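Alpha-1,6-mannanase (PDB 4V1S) probably hydrolyses internal alpha-1,6-mannosidic linkages in mannan, as a gut-bacterial member of glycoside hydrolase family 76. Local coordinates at residues E52-I57 / Y89-G94; A227-N232 / E284-Q289; D325-D330 / A388-I393. All coordinates share one frame; numbering follows the deposited sequence.

Contact 1 (E52-I57 / Y89-G94); sequences ETLSVI and YTYTEG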
ATOM      1  N   GLU A  52       3.385  20.485   0.844  1.00 18.40           N
ATOM      2  CA  GLU A  52       4.718  20.750   1.345  1.00 16.86           C
ATOM      3  C   GLU A  52       5.649  19.555   1.155  1.00 17.88           C
ATOM      4  O   GLU A  52       6.804  19.702   0.723  1.00 16.75           O
ATOM      5  CB  GLU A  52       4.645  21.184   2.799  1.00 17.31           C
ATOM      6  CG  GLU A  52       4.115  22.598   2.971  1.00 19.05           C
ATOM      7  CD  GLU A  52       3.902  23.000   4.432  1.00 21.87           C
ATOM      8  OE1 GLU A  52       3.867  22.113   5.311  1.00 24.21           O
ATOM      9  OE2 GLU A  52       3.754  24.216   4.713  1.00 24.37           O
ATOM     10  N   THR A  53       5.153  18.386   1.531  1.00 16.88           N
ATOM     11  CA  THR A  53       5.922  17.171   1.461  1.00 14.74           C
ATOM     12  C   THR A  53       6.298  16.856   0.003  1.00 13.94           C
ATOM     13  O   THR A  53       7.437  16.539  -0.297  1.00 16.14           O
ATOM     14  CB  THR A  53       5.160  16.016   2.066  1.00 12.27           C
ATOM     15  OG1 THR A  53       4.639  16.389   3.349  1.00 15.87           O
ATOM     16  CG2 THR A  53       6.037  14.821   2.193  1.00 13.39           C
ATOM     17  N   LEU A  54       5.322  16.967  -0.873  1.00 13.04           N
ATOM     18  CA  LEU A  54       5.557  16.731  -2.311  1.00 15.43           C
ATOM     19  C   LEU A  54       6.590  17.672  -2.888  1.00 15.66           C
ATOM     20  O   LEU A  54       7.373  17.295  -3.780  1.00 16.05           O
ATOM     21  CB  LEU A  54       4.239  16.779  -3.104  1.00 15.49           C
ATOM     22  CG  LEU A  54       3.203  15.683  -2.785  1.00 16.91           C
ATOM     23  CD1 LEU A  54       1.847  16.016  -3.438  1.00 16.84           C
ATOM     24  CD2 LEU A  54       3.663  14.297  -3.234  1.00 14.01           C
ATOM     25  N   SER A  55       6.584  18.905  -2.405  1.00 15.12           N
ATOM     26  CA  SER A  55       7.536  19.890  -2.884  0.50 15.67           C
ATOM     27  C   SER A  55       8.955  19.464  -2.513  1.00 14.82           C
ATOM     28  O   SER A  55       9.889  19.573  -3.318  1.00 17.18           O
ATOM     29  CB  SER A  55       7.216  21.270  -2.308  0.50 16.47           C
ATOM     30  OG  SER A  55       8.150  22.208  -2.753  0.50 17.65           O
ATOM     31  N   VAL A  56       9.119  18.954  -1.298  1.00 14.93           N
ATOM     32  CA  VAL A  56      10.455  18.516  -0.869  1.00 15.18           C
ATOM     33  C   VAL A  56      10.903  17.256  -1.584  1.00 15.07           C
ATOM     34  O   VAL A  56      12.043  17.152  -2.025  1.00 16.33           O
ATOM     35  CB  VAL A  56      10.548  18.365   0.647  1.00 15.71           C
ATOM     36  CG1 VAL A  56      11.934  17.913   1.079  1.00 19.52           C
ATOM     37  CG2 VAL A  56      10.304  19.739   1.299  1.00 20.26           C
ATOM     38  N   ILE A  57       9.996  16.308  -1.727  1.00 12.38           N
ATOM     39  CA  ILE A  57      10.276  15.106  -2.543  1.00 11.40           C
ATOM     40  C   ILE A  57      10.726  15.479  -3.952  1.00 13.53           C
ATOM     41  O   ILE A  57      11.684  14.918  -4.462  1.00 16.71           O
ATOM     42  CB  ILE A  57       9.047  14.188  -2.637  1.00 11.85           C
ATOM     43  CG1 ILE A  57       8.694  13.598  -1.270  1.00 13.82           C
ATOM     44  CG2 ILE A  57       9.252  13.050  -3.623  1.00 13.65           C
ATOM     45  CD1 ILE A  57       7.248  13.153  -1.174  1.00 13.51           C
ATOM     46  N   TYR A  89      -0.855   6.644  -5.171  1.00 11.36           N
ATOM     47  CA  TYR A  89      -1.915   6.682  -4.145  1.00 13.38           C
ATOM     48  C   TYR A  89      -2.255   8.135  -3.732  1.00 12.51           C
ATOM     49  O   TYR A  89      -3.409   8.489  -3.505  1.00 12.29           O
ATOM     50  CB  TYR A  89      -1.468   5.939  -2.899  1.00 11.32           C
ATOM     51  CG  TYR A  89      -1.311   4.443  -2.981  1.00 10.72           C
ATOM     52  CD1 TYR A  89      -1.711   3.703  -4.095  1.00 10.67           C
ATOM     53  CD2 TYR A  89      -0.754   3.748  -1.891  1.00 11.77           C
ATOM     54  CE1 TYR A  89      -1.504   2.312  -4.127  1.00  8.38           C
ATOM     55  CE2 TYR A  89      -0.603   2.375  -1.893  1.00  9.37           C
ATOM     56  CZ  TYR A  89      -1.000   1.633  -3.009  1.00 10.10           C
ATOM     57  OH  TYR A  89      -0.876   0.235  -2.981  1.00 10.22           O
ATOM     58  N   THR A  90      -1.222   8.967  -3.641  1.00 12.19           N
ATOM     59  CA  THR A  90      -1.390  10.349  -3.201  1.00 11.71           C
ATOM     60  C   THR A  90      -2.175  11.152  -4.217  1.00 12.34           C
ATOM     61  O   THR A  90      -3.169  11.817  -3.889  1.00 13.90           O
ATOM     62  CB  THR A  90      -0.035  11.022  -2.954  1.00 11.05           C
ATOM     63  OG1 THR A  90       0.655  10.267  -1.973  1.00 12.46           O
ATOM     64  CG2 THR A  90      -0.216  12.428  -2.492  1.00 12.14           C
ATOM     65  N   TYR A  91      -1.758  11.063  -5.476  1.00 12.28           N
ATOM     66  CA  TYR A  91      -2.440  11.840  -6.524  1.00 12.37           C
ATOM     67  C   TYR A  91      -3.874  11.352  -6.721  1.00 12.44           C
ATOM     68  O   TYR A  91      -4.806  12.143  -6.936  1.00 14.25           O
ATOM     69  CB  TYR A  91      -1.664  11.797  -7.840  1.00 12.61           C
ATOM     70  CG  TYR A  91      -0.210  12.208  -7.761  1.00 12.47           C
ATOM     71  CD1 TYR A  91       0.200  13.306  -7.032  1.00 15.56           C
ATOM     72  CD2 TYR A  91       0.760  11.512  -8.479  1.00 14.55           C
ATOM     73  CE1 TYR A  91       1.550  13.637  -6.958  1.00 11.81           C
ATOM     74  CE2 TYR A  91       2.093  11.875  -8.457  1.00 15.32           C
ATOM     75  CZ  TYR A  91       2.490  12.963  -7.736  1.00 14.99           C
ATOM     76  OH  TYR A  91       3.862  13.274  -7.708  1.00 18.52           O
ATOM     77  N   THR A  92      -4.058  10.050  -6.649  1.00 13.94           N
ATOM     78  CA  THR A  92      -5.395   9.487  -6.713  1.00 13.80           C
ATOM     79  C   THR A  92      -6.307  10.024  -5.612  1.00 13.38           C
ATOM     80  O   THR A  92      -7.414  10.481  -5.888  1.00 13.95           O
ATOM     81  CB  THR A  92      -5.328   7.978  -6.659  1.00 13.05           C
ATOM     82  OG1 THR A  92      -4.586   7.499  -7.792  1.00 13.39           O
ATOM     83  CG2 THR A  92      -6.748   7.378  -6.631  1.00 15.49           C
ATOM     84  N   GLU A  93      -5.827  10.013  -4.366  1.00 13.39           N
ATOM     85  CA  GLU A  93      -6.616  10.585  -3.281  1.00 13.08           C
ATOM     86  C   GLU A  93      -6.848  12.084  -3.488  1.00 12.75           C
ATOM     87  O   GLU A  93      -7.918  12.605  -3.154  1.00 15.66           O
ATOM     88  CB  GLU A  93      -5.965  10.318  -1.937  1.00 13.16           C
ATOM     89  CG  GLU A  93      -6.807  10.629  -0.714  1.00 16.27           C
ATOM     90  CD  GLU A  93      -7.946   9.643  -0.431  1.00 19.11           C
ATOM     91  OE1 GLU A  93      -8.350   8.882  -1.326  1.00 23.94           O
ATOM     92  OE2 GLU A  93      -8.471   9.638   0.719  1.00 23.48           O
ATOM     93  N   GLY A  94      -5.855  12.764  -4.055  1.00 14.37           N
ATOM     94  CA  GLY A  94      -5.986  14.178  -4.406  1.00 14.53           C
ATOM     95  C   GLY A  94      -7.211  14.497  -5.249  1.00 16.57           C
ATOM     96  O   GLY A  94      -7.824  15.554  -5.072  1.00 18.52           O
TER
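Leu54 meets Thr90 and Tyr91 by van der Waals contact alone. No hydrogen bond or salt bridge joins 52-57 to 89-94. All three touching residues are buried. The leucine points its fork at the second helix. Its CD1 lies 4.2 Å from Thr90 CG2 and its CD2 lies 4.4 Å from the same methyl, so the threonine methyl faces both branches. CD1 is also 4.3 Å from Tyr91 CE1, and CD2 is 4.3 Å from that ring carbon. The ring is met obliquely. These distances describe a light apolar touch, not a tight interlock.

The Thr90 hydroxyl turns back to its own helix. Thr90 holds OG1 anti to its carbonyl carbon (chi1 -58°). That sends the hydroxyl to a hydrogen bond with Phe86 O, one turn earlier, and leaves CG2 to meet the leucine. Backbone bonds such as Gly94 N to Thr90 O, 2.9 Å, keep the helix regular here.

The contact is apolar packing of helix 46-61 on helix 81-97, consistent with the (alpha/alpha)6 barrel of GH76 enzymes. Trp102 of helix 99-114 touches both Leu54 and Tyr91. Helix 374-394 packs on both partners, with Tyr384 against Thr53 and Tyr382 against Thr90. Helix 142-159 adjoins helix 81-97 through Tyr89 and Thr92.

Contact 2 (A227-N232 / E284-Q289); sequences AAIRIN and EKYLSQ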
ATOM      1  N   ALA A 227     -11.348 -15.832  -6.363  1.00 18.00           N
ATOM      2  CA  ALA A 227      -9.910 -15.804  -6.163  1.00 15.91           C
ATOM      3  C   ALA A 227      -9.570 -15.285  -4.761  1.00 13.50           C
ATOM      4  O   ALA A 227      -8.753 -15.879  -4.085  1.00 15.46           O
ATOM      5  CB  ALA A 227      -9.228 -14.974  -7.235  1.00 17.38           C
ATOM      6  N   ALA A 228     -10.206 -14.192  -4.333  1.00 14.78           N
ATOM      7  CA  ALA A 228      -9.955 -13.644  -3.012  1.00 14.90           C
ATOM      8  C   ALA A 228     -10.245 -14.686  -1.924  1.00 14.25           C
ATOM      9  O   ALA A 228      -9.465 -14.860  -0.976  1.00 14.88           O
ATOM     10  CB  ALA A 228     -10.769 -12.383  -2.776  1.00 16.10           C
ATOM     11  N   ILE A 229     -11.349 -15.402  -2.073  1.00 16.67           N
ATOM     12  CA  ILE A 229     -11.755 -16.419  -1.086  1.00 16.42           C
ATOM     13  C   ILE A 229     -10.756 -17.563  -1.039  1.00 15.24           C
ATOM     14  O   ILE A 229     -10.347 -18.002   0.033  1.00 16.31           O
ATOM     15  CB  ILE A 229     -13.182 -16.930  -1.387  1.00 18.43           C
ATOM     16  CG1 ILE A 229     -14.202 -15.813  -1.100  1.00 20.09           C
ATOM     17  CG2 ILE A 229     -13.514 -18.165  -0.561  1.00 21.49           C
ATOM     18  CD1 ILE A 229     -15.604 -16.101  -1.625  1.00 21.55           C
ATOM     19  N   ARG A 230     -10.355 -18.034  -2.216  1.00 15.55           N
ATOM     20  CA  ARG A 230      -9.413 -19.122  -2.323  1.00 16.22           C
ATOM     21  C   ARG A 230      -8.060 -18.757  -1.698  1.00 15.93           C
ATOM     22  O   ARG A 230      -7.498 -19.522  -0.908  1.00 16.89           O
ATOM     23  CB  ARG A 230      -9.254 -19.512  -3.802  1.00 18.32           C
ATOM     24  CG  ARG A 230      -8.288 -20.634  -4.061  1.00 19.86           C
ATOM     25  CD  ARG A 230      -8.187 -20.955  -5.551  1.00 20.33           C
ATOM     26  NE  ARG A 230      -7.647 -19.829  -6.315  1.00 18.78           N
ATOM     27  CZ  ARG A 230      -8.295 -19.075  -7.203  1.00 18.72           C
ATOM     28  NH1 ARG A 230      -9.570 -19.291  -7.519  1.00 21.00           N
ATOM     29  NH2 ARG A 230      -7.640 -18.081  -7.806  1.00 21.31           N
ATOM     30  N   ILE A 231      -7.523 -17.599  -2.091  1.00 13.49           N
ATOM     31  CA  ILE A 231      -6.252 -17.146  -1.556  1.00 13.11           C
ATOM     32  C   ILE A 231      -6.369 -16.891  -0.047  1.00 13.13           C
ATOM     33  O   ILE A 231      -5.478 -17.250   0.722  1.00 13.41           O
ATOM     34  CB  ILE A 231      -5.778 -15.885  -2.298  1.00 13.62           C
ATOM     35  CG1 ILE A 231      -5.454 -16.237  -3.767  1.00 15.16           C
ATOM     36  CG2 ILE A 231      -4.585 -15.265  -1.587  1.00 12.77           C
ATOM     37  CD1 ILE A 231      -5.409 -15.019  -4.668  1.00 15.58           C
ATOM     38  N   ASN A 232      -7.467 -16.287   0.386  1.00 13.90           N
ATOM     39  CA  ASN A 232      -7.681 -16.072   1.815  1.00 14.00           C
ATOM     40  C   ASN A 232      -7.693 -17.364   2.620  1.00 15.23           C
ATOM     41  O   ASN A 232      -7.036 -17.465   3.654  1.00 15.79           O
ATOM     42  CB  ASN A 232      -8.967 -15.334   2.091  1.00 16.20           C
ATOM     43  CG  ASN A 232      -9.113 -15.004   3.562  1.00 17.01           C
ATOM     44  OD1 ASN A 232      -8.222 -14.385   4.155  1.00 16.87           O
ATOM     45  ND2 ASN A 232     -10.206 -15.449   4.172  1.00 17.98           N
ATOM     46  N   GLU A 284     -20.307 -12.485   8.471  1.00 33.08           N
ATOM     47  CA  GLU A 284     -19.760 -11.792   9.632  1.00 28.53           C
ATOM     48  C   GLU A 284     -18.376 -12.295  10.050  1.00 24.30           C
ATOM     49  O   GLU A 284     -17.653 -11.588  10.727  1.00 23.91           O
ATOM     50  CB  GLU A 284     -20.729 -11.920  10.821  1.00 32.25           C
ATOM     51  CG  GLU A 284     -22.051 -11.193  10.638  1.00 38.44           C
ATOM     52  CD  GLU A 284     -21.933  -9.678  10.707  1.00 40.99           C
ATOM     53  OE1 GLU A 284     -21.055  -9.165  11.437  1.00 39.34           O
ATOM     54  OE2 GLU A 284     -22.733  -8.995  10.030  1.00 44.14           O
ATOM     55  N   LYS A 285     -18.006 -13.510   9.660  1.00 21.32           N
ATOM     56  CA  LYS A 285     -16.664 -14.006   9.977  1.00 23.83           C
ATOM     57  C   LYS A 285     -15.568 -13.073   9.479  1.00 19.52           C
ATOM     58  O   LYS A 285     -14.531 -12.955  10.113  1.00 20.67           O
ATOM     59  CB  LYS A 285     -16.422 -15.399   9.401  1.00 24.95           C
ATOM     60  CG  LYS A 285     -16.079 -15.444   7.910  1.00 33.05           C
ATOM     61  CD  LYS A 285     -16.049 -16.880   7.415  1.00 35.91           C
ATOM     62  CE  LYS A 285     -15.562 -16.969   5.979  1.00 37.74           C
ATOM     63  NZ  LYS A 285     -15.232 -18.376   5.644  1.00 39.31           N
ATOM     64  N   TYR A 286     -15.785 -12.433   8.338  1.00 20.11           N
ATOM     65  CA  TYR A 286     -14.773 -11.537   7.786  1.00 18.78           C
ATOM     66  C   TYR A 286     -14.632 -10.271   8.647  1.00 19.18           C
ATOM     67  O   TYR A 286     -13.512  -9.783   8.873  1.00 17.83           O
ATOM     68  CB  TYR A 286     -15.112 -11.172   6.341  1.00 19.61           C
ATOM     69  CG  TYR A 286     -15.011 -12.331   5.373  1.00 19.58           C
ATOM     70  CD1 TYR A 286     -13.790 -12.941   5.127  1.00 19.74           C
ATOM     71  CD2 TYR A 286     -16.136 -12.807   4.690  1.00 21.04           C
ATOM     72  CE1 TYR A 286     -13.670 -13.998   4.243  1.00 17.83           C
ATOM     73  CE2 TYR A 286     -16.041 -13.872   3.790  1.00 22.27           C
ATOM     74  CZ  TYR A 286     -14.814 -14.474   3.574  1.00 17.97           C
ATOM     75  OH  TYR A 286     -14.691 -15.520   2.711  1.00 22.77           O
ATOM     76  N   LEU A 287     -15.751  -9.728   9.113  1.00 19.90           N
ATOM     77  CA  LEU A 287     -15.714  -8.561   9.983  1.00 20.68           C
ATOM     78  C   LEU A 287     -15.079  -8.913  11.320  1.00 19.27           C
ATOM     79  O   LEU A 287     -14.260  -8.148  11.831  1.00 18.78           O
ATOM     80  CB  LEU A 287     -17.105  -7.971  10.193  1.00 21.47           C
ATOM     81  CG  LEU A 287     -17.207  -6.691  11.031  1.00 22.52           C
ATOM     82  CD1 LEU A 287     -16.440  -5.527  10.405  1.00 23.93           C
ATOM     83  CD2 LEU A 287     -18.669  -6.314  11.216  1.00 25.14           C
ATOM     84  N   SER A 288     -15.453 -10.062  11.891  1.00 19.25           N
ATOM     85  CA  SER A 288     -14.876 -10.487  13.161  1.00 18.95           C
ATOM     86  C   SER A 288     -13.354 -10.653  13.049  1.00 18.52           C
ATOM     87  O   SER A 288     -12.620 -10.217  13.936  1.00 20.33           O
ATOM     88  CB  SER A 288     -15.518 -11.798  13.661  1.00 24.46           C
ATOM     89  OG  SER A 288     -16.897 -11.585  13.910  1.00 34.30           O
ATOM     90  N   GLN A 289     -12.889 -11.262  11.956  1.00 18.02           N
ATOM     91  CA  GLN A 289     -11.473 -11.459  11.740  1.00 16.97           C
ATOM     92  C   GLN A 289     -10.745 -10.119  11.595  1.00 14.83           C
ATOM     93  O   GLN A 289      -9.687  -9.902  12.209  1.00 15.13           O
ATOM     94  CB  GLN A 289     -11.235 -12.337  10.518  1.00 16.93           C
ATOM     95  CG  GLN A 289      -9.772 -12.657  10.293  1.00 15.09           C
ATOM     96  CD  GLN A 289      -9.184 -13.485  11.412  1.00 17.32           C
ATOM     97  OE1 GLN A 289      -9.565 -14.650  11.616  1.00 19.62           O
ATOM     98  NE2 GLN A 289      -8.256 -12.894  12.162  1.00 16.51           N
TER
HETATM   99  O   HOH W   1     -12.089 -16.868   2.561  1.00 25.03           O
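Tyr286 reaches Ile229 and Asn232 with the outer end of its ring, and it alone carries the 284-289 side of the contact.

Lys285 comes just before it in the chain. Its aliphatic chain runs beside the tyrosine, and CE lies 3.5 Å above one face of the Tyr286 ring, offset toward the rim. The lysine does not touch 227-232. It lines the ring that does.

At Tyr286 the ring reaches toward helix 222-239. OH is 3.9 Å from Ile229 CG1, and the two side chains cross at about a right angle. CE1 is 3.8 Å from Asn232 ND2. The asparagine holds CG anti to its backbone N (chi1 -175°), which carries the amide toward the tyrosine. The amide is turned 50° from the ring, and the two side chains run past each other in opposite directions. A water completes the link. It lies 2.9 Å from Tyr286 OH, accepts from Asn232 ND2 at 2.9 Å and donates to Ile229 O at 3.3 Å. Both ND2 and the water sit at the edge of the ring, in its plane. Asn232 OD1 is bonded to Trp274 NE1. The bonds at both ends probably fix the amide's rotation, with the NH2 facing the tyrosine and the water.

Gln289, one turn on, lies against the same Trp274.

This is a water-bridged contact between two helices of the GH76 fold, 222-239 and 284-301. Helix 264-281 bridges the pair, with Met270 on Asn232 and Met277 on Tyr286. Helix 202-219 backs helix 222-239 through Met209 and Met213.

Contact 3 (D325-D330 / A388-I393); sequences DMYDTD and ANYKRI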
ATOM      1  N   ASP A 325     -10.832   2.586   6.676  1.00 13.92           N
ATOM      2  CA  ASP A 325     -11.802   1.624   6.187  1.00 15.10           C
ATOM      3  C   ASP A 325     -12.815   1.272   7.265  1.00 15.63           C
ATOM      4  O   ASP A 325     -13.996   1.089   6.963  1.00 19.16           O
ATOM      5  CB  ASP A 325     -11.163   0.317   5.732  1.00 16.31           C
ATOM      6  CG  ASP A 325     -10.417   0.426   4.432  1.00 18.01           C
ATOM      7  OD1 ASP A 325     -10.478   1.464   3.703  1.00 17.75           O
ATOM      8  OD2 ASP A 325      -9.717  -0.558   4.139  1.00 21.76           O
ATOM      9  N   MET A 326     -12.371   1.171   8.520  1.00 16.17           N
ATOM     10  CA  MET A 326     -13.291   0.900   9.621  0.50 18.01           C
ATOM     11  C   MET A 326     -14.321   2.022   9.768  1.00 18.18           C
ATOM     12  O   MET A 326     -15.487   1.755   9.987  1.00 22.14           O
ATOM     13  CB  MET A 326     -12.560   0.678  10.949  0.50 17.29           C
ATOM     14  CG  MET A 326     -11.978  -0.707  11.094  0.50 20.22           C
ATOM     15  SD  MET A 326     -13.238  -2.013  11.020  0.50 22.72           S
ATOM     16  CE  MET A 326     -12.259  -3.429  11.497  0.50 21.24           C
ATOM     17  N   TYR A 327     -13.887   3.267   9.598  1.00 17.53           N
ATOM     18  CA  TYR A 327     -14.798   4.398   9.689  1.00 20.06           C
ATOM     19  C   TYR A 327     -15.796   4.290   8.551  1.00 18.49           C
ATOM     20  O   TYR A 327     -16.987   4.472   8.765  1.00 20.96           O
ATOM     21  CB  TYR A 327     -14.074   5.754   9.663  1.00 17.71           C
ATOM     22  CG  TYR A 327     -15.041   6.892   9.546  1.00 21.64           C
ATOM     23  CD1 TYR A 327     -15.737   7.343  10.658  1.00 22.01           C
ATOM     24  CD2 TYR A 327     -15.369   7.446   8.280  1.00 27.52           C
ATOM     25  CE1 TYR A 327     -16.661   8.367  10.543  1.00 27.05           C
ATOM     26  CE2 TYR A 327     -16.311   8.466   8.152  1.00 25.20           C
ATOM     27  CZ  TYR A 327     -16.954   8.916   9.295  1.00 27.99           C
ATOM     28  OH  TYR A 327     -17.888   9.921   9.223  1.00 34.82           O
ATOM     29  N   ASP A 328     -15.325   3.985   7.338  1.00 18.85           N
ATOM     30  CA  ASP A 328     -16.241   3.756   6.204  1.00 21.60           C
ATOM     31  C   ASP A 328     -17.281   2.648   6.508  1.00 21.45           C
ATOM     32  O   ASP A 328     -18.432   2.696   6.034  1.00 26.10           O
ATOM     33  CB  ASP A 328     -15.467   3.335   4.943  1.00 20.42           C
ATOM     34  CG  ASP A 328     -14.553   4.408   4.417  1.00 20.90           C
ATOM     35  OD1 ASP A 328     -14.713   5.586   4.790  1.00 25.52           O
ATOM     36  OD2 ASP A 328     -13.650   4.048   3.604  1.00 22.34           O
ATOM     37  N   THR A 329     -16.870   1.661   7.298  1.00 22.37           N
ATOM     38  CA  THR A 329     -17.695   0.508   7.637  1.00 22.10           C
ATOM     39  C   THR A 329     -18.758   0.806   8.702  1.00 21.41           C
ATOM     40  O   THR A 329     -19.920   0.452   8.510  1.00 27.87           O
ATOM     41  CB  THR A 329     -16.809  -0.678   8.090  1.00 22.21           C
ATOM     42  OG1 THR A 329     -15.906  -1.018   7.029  1.00 23.89           O
ATOM     43  CG2 THR A 329     -17.635  -1.919   8.445  1.00 25.63           C
ATOM     44  N   ASP A 330     -18.350   1.430   9.812  1.00 25.29           N
ATOM     45  CA  ASP A 330     -19.234   1.598  10.960  1.00 27.08           C
ATOM     46  C   ASP A 330     -19.541   3.047  11.373  1.00 23.92           C
ATOM     47  O   ASP A 330     -20.392   3.276  12.248  1.00 29.32           O
ATOM     48  CB  ASP A 330     -18.751   0.757  12.146  1.00 25.90           C
ATOM     49  CG  ASP A 330     -17.479   1.273  12.789  1.00 25.86           C
ATOM     50  OD1 ASP A 330     -17.057   2.419  12.528  1.00 26.28           O
ATOM     51  OD2 ASP A 330     -16.905   0.504  13.591  1.00 28.29           O
ATOM     52  N   ALA A 388      -6.508  14.808   4.742  1.00 17.06           N
ATOM     53  CA  ALA A 388      -7.195  15.950   4.143  1.00 16.16           C
ATOM     54  C   ALA A 388      -8.582  15.559   3.637  1.00 16.78           C
ATOM     55  O   ALA A 388      -9.552  16.297   3.806  1.00 19.48           O
ATOM     56  CB  ALA A 388      -6.344  16.525   3.017  1.00 16.73           C
ATOM     57  N   ASN A 389      -8.677  14.381   3.035  1.00 17.92           N
ATOM     58  CA  ASN A 389      -9.942  13.901   2.499  1.00 18.96           C
ATOM     59  C   ASN A 389     -10.938  13.643   3.627  1.00 16.17           C
ATOM     60  O   ASN A 389     -12.079  14.040   3.542  1.00 23.81           O
ATOM     61  CB  ASN A 389      -9.703  12.646   1.651  1.00 20.26           C
ATOM     62  CG  ASN A 389     -10.913  12.235   0.867  1.00 23.69           C
ATOM     63  OD1 ASN A 389     -11.727  13.073   0.471  1.00 30.13           O
ATOM     64  ND2 ASN A 389     -11.049  10.948   0.632  1.00 26.30           N
ATOM     65  N   TYR A 390     -10.499  12.976   4.694  1.00 17.86           N
ATOM     66  CA  TYR A 390     -11.403  12.685   5.808  1.00 18.05           C
ATOM     67  C   TYR A 390     -11.792  13.937   6.612  1.00 20.67           C
ATOM     68  O   TYR A 390     -12.901  14.009   7.127  1.00 25.36           O
ATOM     69  CB  TYR A 390     -10.889  11.535   6.675  1.00 17.37           C
ATOM     70  CG  TYR A 390     -11.209  10.227   6.031  1.00 17.80           C
ATOM     71  CD1 TYR A 390     -10.354   9.670   5.082  1.00 20.34           C
ATOM     72  CD2 TYR A 390     -12.399   9.575   6.322  1.00 18.85           C
ATOM     73  CE1 TYR A 390     -10.658   8.502   4.453  1.00 19.93           C
ATOM     74  CE2 TYR A 390     -12.730   8.393   5.709  1.00 18.76           C
ATOM     75  CZ  TYR A 390     -11.878   7.855   4.763  1.00 18.34           C
ATOM     76  OH  TYR A 390     -12.224   6.668   4.166  1.00 22.74           O
ATOM     77  N   LYS A 391     -10.899  14.921   6.676  1.00 18.70           N
ATOM     78  CA  LYS A 391     -11.237  16.205   7.301  1.00 21.45           C
ATOM     79  C   LYS A 391     -12.378  16.860   6.491  1.00 22.46           C
ATOM     80  O   LYS A 391     -13.338  17.362   7.056  1.00 29.78           O
ATOM     81  CB  LYS A 391     -10.006  17.105   7.360  1.00 21.17           C
ATOM     82  CG  LYS A 391     -10.265  18.467   7.982  1.00 26.45           C
ATOM     83  CD  LYS A 391      -9.013  19.337   8.085  1.00 27.15           C
ATOM     84  CE  LYS A 391      -9.359  20.695   8.691  1.00 30.86           C
ATOM     85  NZ  LYS A 391      -8.163  21.563   8.872  1.00 37.54           N
ATOM     86  N   ARG A 392     -12.252  16.804   5.158  1.00 24.95           N
ATOM     87  CA  ARG A 392     -13.273  17.351   4.237  1.00 28.80           C
ATOM     88  C   ARG A 392     -14.619  16.621   4.395  1.00 30.25           C
ATOM     89  O   ARG A 392     -15.660  17.251   4.502  1.00 33.95           O
ATOM     90  CB  ARG A 392     -12.759  17.270   2.782  1.00 33.12           C
ATOM     91  CG  ARG A 392     -13.810  17.413   1.676  1.00 38.28           C
ATOM     92  CD  ARG A 392     -13.286  16.927   0.321  1.00 39.32           C
ATOM     93  NE  ARG A 392     -13.268  15.460   0.153  1.00 33.15           N
ATOM     94  CZ  ARG A 392     -14.357  14.699  -0.049  1.00 44.05           C
ATOM     95  NH1 ARG A 392     -15.580  15.239  -0.072  1.00 51.23           N
ATOM     96  NH2 ARG A 392     -14.229  13.373  -0.207  1.00 40.66           N
ATOM     97  N   ILE A 393     -14.565  15.293   4.408  1.00 28.76           N
ATOM     98  CA  ILE A 393     -15.719  14.433   4.651  1.00 29.28           C
ATOM     99  C   ILE A 393     -16.430  14.791   5.971  1.00 36.81           C
ATOM    100  O   ILE A 393     -17.654  14.870   6.022  1.00 39.43           O
ATOM    101  CB  ILE A 393     -15.285  12.937   4.648  1.00 32.00           C
ATOM    102  CG1 ILE A 393     -14.931  12.497   3.218  1.00 35.05           C
ATOM    103  CG2 ILE A 393     -16.371  12.042   5.243  1.00 38.38           C
ATOM    104  CD1 ILE A 393     -14.261  11.139   3.096  1.00 37.11           C
TER
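Asp328 and Tyr390 are joined by a hydrogen bond, the one polar bond between 325-330 and 388-393. It ties helix 313-330 to the late helix 374-394. Tyr390 OH donates to Asp328 OD1 at 2.8 Å. The hydroxyl arrives on the syn side of that oxygen, 19° out of the carboxylate plane. Asp328 OD2 also lies close to Tyr390 OH, at 3.0 Å, but the bond goes to OD1. The carboxylate plane is turned 23° from the ring, and OD1 lies at the ring edge. The side chains themselves cross at about a right angle.

Beside this bond is the close aromatic contact. Tyr327 CD2 lies 3.8 Å from Tyr390 CE2, near the plane of the Tyr390 ring and at its edge. The Tyr327 ring is met obliquely, and the two side chains pass in opposite directions. Tyr327 places CG anti to its backbone N (chi1 171°), which swings its ring alongside that of Tyr390. The Tyr390 ring is buried. It stacks with Phe324, touches Leu336 and Phe340 of helix 334-350, and carries Ile393 CD1 4.0 Å above one face.

The other side is looser. Exposed Ile393 keeps its side chain 4.6 Å from 325-330. Asp328 is exposed too, yet tightly bonded. Arg392 NE and NH2 both grip Asn389 OD1, and both bonds are within helix 374-394.

The chemistry is that of a buried ring whose hydroxyl is paired with an acid at the surface. The carboxylate satisfies the hydroxyl where the aromatic packing ends. The hydrogen bond from the phenol would probably stabilise the ionised carboxylate.

Contact 1 is buried and purely apolar. Contact 2 is also mostly buried, but a water supplies its polar link. Contact 3 is partly exposed and uses a direct hydrogen bond to a carboxylate. No helix serves in two of them, so three separate helix pairs of the probable (alpha/alpha)6 barrel are sampled. Contacts 1 and 2 lie on opposite sides of the chain's centre, their own centres about 32 Å apart. Contact 3 touches both. Glu93 OE2 and Asn389 ND2, 2.9 Å apart, probably hydrogen-bond contact 1 to contact 3. Contact 2 meets it by packing, Leu287 CD1 to Thr329 CG2 at 4.3 Å, between consecutive helices 284-301 and 313-330.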